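Local structure of uncharacterized protein (Corynebacterium diphtheriae NCTC 13129, 3CP3) at residues 68-80 with 90-102. The protein is of unknown function but belongs to the pyridoxamine 5'-phosphate oxidase family and may bind a flavin. Numbering follows the deposited sequence. Where two conformers were deposited one is given.
Sequences LFSVNLNSDVLFE and WSVVLKGNAYVVR
A98 O lies at the edge of the F69 ring, near its plane; F69 CZ is also 3.5 Å from A98 CB. CG of F69 stands anti to the backbone N (chi1 -172°), which carries the ring to the 90-102 segment. V77 CG2 packs on A98 CB at 3.9 Å. N97 C lies above one face of the Y99 ring, offset toward its rim, and S75 CB approaches the ring obliquely. The amide of N97 gives a nearly straight bond from ND2 to S75 OG, 3.0 Å long, with the hydroxyl oxygen in the amide plane. S75 O also accepts from A98 N at 2.7 Å. Beyond this, 76-80 pairs antiparallel with 93-97, part of the hairpin of strands 76-83 and 89-100. V77 with G96 and F79 with L94 are hydrogen-bonded pairs. On the face of D76, L78 and E80, L78 CD2 lies alongside K95 CG at 3.7 Å. E80 CG touches V93 CG2 at 3.9 Å. R132 forms a salt bridge to D76 OD1 and a hydrogen bond to N97 OD1. E80 pairs with R31, and K95 with D39 of the second subunit. The hairpin thus presents a mixed face, whose L78, V93 and K95 meet the second subunit.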
# COMPACT_ATOMS: atom_id res chain seq x y z
N LEU A 68 -0.02 8.45 13.48
CA LEU A 68 0.17 7.52 12.38
C LEU A 68 1.63 7.07 12.24
O LEU A 68 1.87 5.86 12.18
CB LEU A 68 -0.30 8.13 11.06
CG LEU A 68 -1.79 8.41 10.88
CD1 LEU A 68 -1.98 9.49 9.82
CD2 LEU A 68 -2.52 7.13 10.51
N PHE A 69 2.57 8.02 12.14
CA PHE A 69 4.02 7.68 12.21
C PHE A 69 4.59 8.18 13.53
O PHE A 69 4.70 9.37 13.73
CB PHE A 69 4.84 8.21 11.00
CG PHE A 69 6.30 7.71 10.97
CD1 PHE A 69 6.59 6.39 10.63
CD2 PHE A 69 7.35 8.55 11.33
CE1 PHE A 69 7.88 5.91 10.63
CE2 PHE A 69 8.64 8.09 11.34
CZ PHE A 69 8.91 6.76 10.98
N SER A 70 4.88 7.25 14.42
CA SER A 70 5.26 7.50 15.80
C SER A 70 6.71 7.03 15.99
O SER A 70 7.14 6.14 15.27
CB SER A 70 4.37 6.65 16.68
OG SER A 70 3.70 7.42 17.63
N VAL A 71 7.45 7.57 16.96
CA VAL A 71 8.83 7.10 17.18
C VAL A 71 8.96 5.62 17.58
O VAL A 71 10.06 5.04 17.46
CB VAL A 71 9.69 8.04 18.11
CG1 VAL A 71 9.98 9.39 17.39
CG2 VAL A 71 9.04 8.24 19.46
N ASN A 72 7.86 5.01 18.04
CA ASN A 72 7.90 3.58 18.43
C ASN A 72 7.71 2.62 17.29
O ASN A 72 7.90 1.43 17.46
CB ASN A 72 6.95 3.22 19.58
CG ASN A 72 5.52 3.70 19.35
OD1 ASN A 72 4.89 3.39 18.33
ND2 ASN A 72 4.99 4.44 20.31
N LEU A 73 7.30 3.13 16.14
CA LEU A 73 7.35 2.34 14.90
C LEU A 73 8.82 2.18 14.51
O LEU A 73 9.65 3.02 14.80
CB LEU A 73 6.56 2.99 13.78
CG LEU A 73 5.09 3.41 14.07
CD1 LEU A 73 4.55 4.23 12.90
CD2 LEU A 73 4.26 2.20 14.27
N ASN A 74 9.15 1.06 13.93
CA ASN A 74 10.48 0.91 13.42
C ASN A 74 10.77 2.08 12.43
O ASN A 74 9.88 2.52 11.71
CB ASN A 74 10.51 -0.43 12.74
CG ASN A 74 11.86 -1.01 12.64
OD1 ASN A 74 12.75 -0.42 12.05
ND2 ASN A 74 12.01 -2.23 13.10
N SER A 75 12.01 2.55 12.36
CA SER A 75 12.35 3.54 11.32
C SER A 75 12.35 2.90 9.94
O SER A 75 12.24 3.59 8.91
CB SER A 75 13.70 4.22 11.66
OG SER A 75 14.79 3.31 11.43
N ASP A 76 12.39 1.56 9.90
CA ASP A 76 12.43 0.81 8.64
C ASP A 76 11.01 0.72 8.06
O ASP A 76 10.06 0.24 8.73
CB ASP A 76 13.01 -0.62 8.92
CG ASP A 76 13.10 -1.50 7.67
OD1 ASP A 76 13.48 -1.05 6.57
OD2 ASP A 76 12.82 -2.72 7.83
N VAL A 77 10.87 1.21 6.83
CA VAL A 77 9.55 1.40 6.20
C VAL A 77 9.61 0.97 4.75
O VAL A 77 10.71 0.80 4.16
CB VAL A 77 9.05 2.91 6.24
CG1 VAL A 77 8.78 3.39 7.68
CG2 VAL A 77 10.02 3.90 5.52
N LEU A 78 8.43 0.83 4.13
CA LEU A 78 8.36 0.84 2.70
C LEU A 78 7.54 2.02 2.31
O LEU A 78 6.68 2.45 3.08
CB LEU A 78 7.57 -0.39 2.17
CG LEU A 78 7.94 -1.77 2.56
CD1 LEU A 78 6.91 -2.73 1.89
CD2 LEU A 78 9.41 -2.08 2.14
N PHE A 79 7.76 2.51 1.11
CA PHE A 79 6.94 3.56 0.53
C PHE A 79 6.56 3.15 -0.88
O PHE A 79 7.45 2.77 -1.70
CB PHE A 79 7.68 4.92 0.56
CG PHE A 79 6.78 6.10 0.24
CD1 PHE A 79 5.92 6.61 1.20
CD2 PHE A 79 6.74 6.66 -1.03
CE1 PHE A 79 5.07 7.68 0.89
CE2 PHE A 79 5.88 7.71 -1.33
CZ PHE A 79 5.05 8.20 -0.37
N GLU A 80 5.27 3.21 -1.19
CA GLU A 80 4.77 2.68 -2.41
C GLU A 80 3.87 3.67 -3.14
O GLU A 80 3.03 4.37 -2.55
CB GLU A 80 4.00 1.33 -2.17
CG GLU A 80 3.65 0.56 -3.46
CD GLU A 80 2.23 0.80 -3.95
OE1 GLU A 80 1.50 1.66 -3.32
OE2 GLU A 80 1.79 0.04 -4.84
N TRP A 90 1.49 -0.43 -13.07
CA TRP A 90 2.86 -0.36 -12.52
C TRP A 90 2.82 -0.00 -11.06
O TRP A 90 1.82 0.58 -10.56
CB TRP A 90 3.74 0.68 -13.26
CG TRP A 90 3.27 2.10 -13.19
CD1 TRP A 90 2.43 2.74 -14.09
CD2 TRP A 90 3.58 3.09 -12.19
NE1 TRP A 90 2.23 4.02 -13.72
CE2 TRP A 90 2.91 4.28 -12.55
CE3 TRP A 90 4.35 3.09 -11.04
CZ2 TRP A 90 2.97 5.44 -11.78
CZ3 TRP A 90 4.44 4.24 -10.27
CH2 TRP A 90 3.75 5.42 -10.66
N SER A 91 3.89 -0.36 -10.34
CA SER A 91 4.08 0.08 -8.97
C SER A 91 5.54 0.31 -8.73
O SER A 91 6.36 -0.34 -9.37
CB SER A 91 3.64 -1.00 -7.96
OG SER A 91 4.38 -2.19 -8.19
N VAL A 92 5.86 1.19 -7.80
CA VAL A 92 7.24 1.44 -7.41
C VAL A 92 7.22 1.31 -5.87
O VAL A 92 6.32 1.90 -5.23
CB VAL A 92 7.70 2.84 -7.82
CG1 VAL A 92 9.14 3.18 -7.19
CG2 VAL A 92 7.76 2.90 -9.41
N VAL A 93 8.14 0.51 -5.34
CA VAL A 93 8.31 0.31 -3.88
C VAL A 93 9.69 0.81 -3.50
O VAL A 93 10.75 0.34 -4.05
CB VAL A 93 8.15 -1.16 -3.52
CG1 VAL A 93 8.47 -1.46 -1.96
CG2 VAL A 93 6.80 -1.65 -3.90
N LEU A 94 9.72 1.73 -2.55
CA LEU A 94 10.98 2.11 -1.96
C LEU A 94 11.16 1.41 -0.61
O LEU A 94 10.20 1.32 0.19
CB LEU A 94 11.03 3.64 -1.81
CG LEU A 94 10.63 4.50 -2.99
CD1 LEU A 94 10.81 5.95 -2.54
CD2 LEU A 94 11.56 4.16 -4.21
N LYS A 95 12.35 0.86 -0.36
CA LYS A 95 12.72 0.46 1.00
C LYS A 95 13.56 1.56 1.62
O LYS A 95 14.48 2.06 0.97
CB LYS A 95 13.55 -0.79 0.99
CG LYS A 95 12.78 -2.04 0.58
CD LYS A 95 13.54 -3.27 1.08
CE LYS A 95 13.07 -4.57 0.40
NZ LYS A 95 11.62 -4.88 0.68
N GLY A 96 13.29 1.92 2.88
CA GLY A 96 14.13 2.91 3.51
C GLY A 96 13.92 3.08 4.99
O GLY A 96 13.35 2.20 5.65
N ASN A 97 14.49 4.16 5.51
CA ASN A 97 14.36 4.51 6.92
C ASN A 97 13.78 5.89 7.05
O ASN A 97 14.26 6.84 6.37
CB ASN A 97 15.68 4.40 7.66
CG ASN A 97 16.18 2.95 7.73
OD1 ASN A 97 16.77 2.48 6.78
ND2 ASN A 97 15.93 2.25 8.84
N ALA A 98 12.73 5.99 7.88
CA ALA A 98 11.98 7.24 7.99
C ALA A 98 12.31 7.91 9.34
O ALA A 98 12.31 7.23 10.40
CB ALA A 98 10.49 7.00 7.89
N TYR A 99 12.59 9.22 9.31
CA TYR A 99 12.86 9.98 10.53
C TYR A 99 12.16 11.32 10.47
O TYR A 99 12.13 11.94 9.41
CB TYR A 99 14.37 10.28 10.71
CG TYR A 99 15.28 9.10 10.38
CD1 TYR A 99 15.48 8.04 11.30
CD2 TYR A 99 15.91 9.03 9.14
CE1 TYR A 99 16.30 6.96 10.97
CE2 TYR A 99 16.74 7.95 8.80
CZ TYR A 99 16.95 6.94 9.73
OH TYR A 99 17.76 5.91 9.37
N VAL A 100 11.63 11.77 11.62
CA VAL A 100 11.19 13.18 11.76
C VAL A 100 12.38 14.12 11.50
O VAL A 100 13.47 13.82 11.95
CB VAL A 100 10.56 13.43 13.13
CG1 VAL A 100 10.12 14.86 13.24
CG2 VAL A 100 9.36 12.53 13.33
N VAL A 101 12.22 15.29 10.87
CA VAL A 101 13.41 16.08 10.31
C VAL A 101 14.49 16.83 11.22
O VAL A 101 15.72 16.80 10.95
CB VAL A 101 12.92 16.94 9.08
CG1 VAL A 101 13.88 18.04 8.69
CG2 VAL A 101 12.64 16.01 7.88
N ARG A 102 14.07 17.51 12.27
CA ARG A 102 15.03 18.11 13.23
C ARG A 102 15.92 19.30 12.81
O ARG A 102 15.95 20.30 13.51
CB ARG A 102 15.88 17.02 13.90
CG ARG A 102 15.15 15.68 14.18
CD ARG A 102 15.65 14.55 13.31
NE ARG A 102 14.93 13.30 13.58
CZ ARG A 102 15.48 12.11 13.83
NH1 ARG A 102 14.66 11.11 14.09
NH2 ARG A 102 16.84 11.92 13.86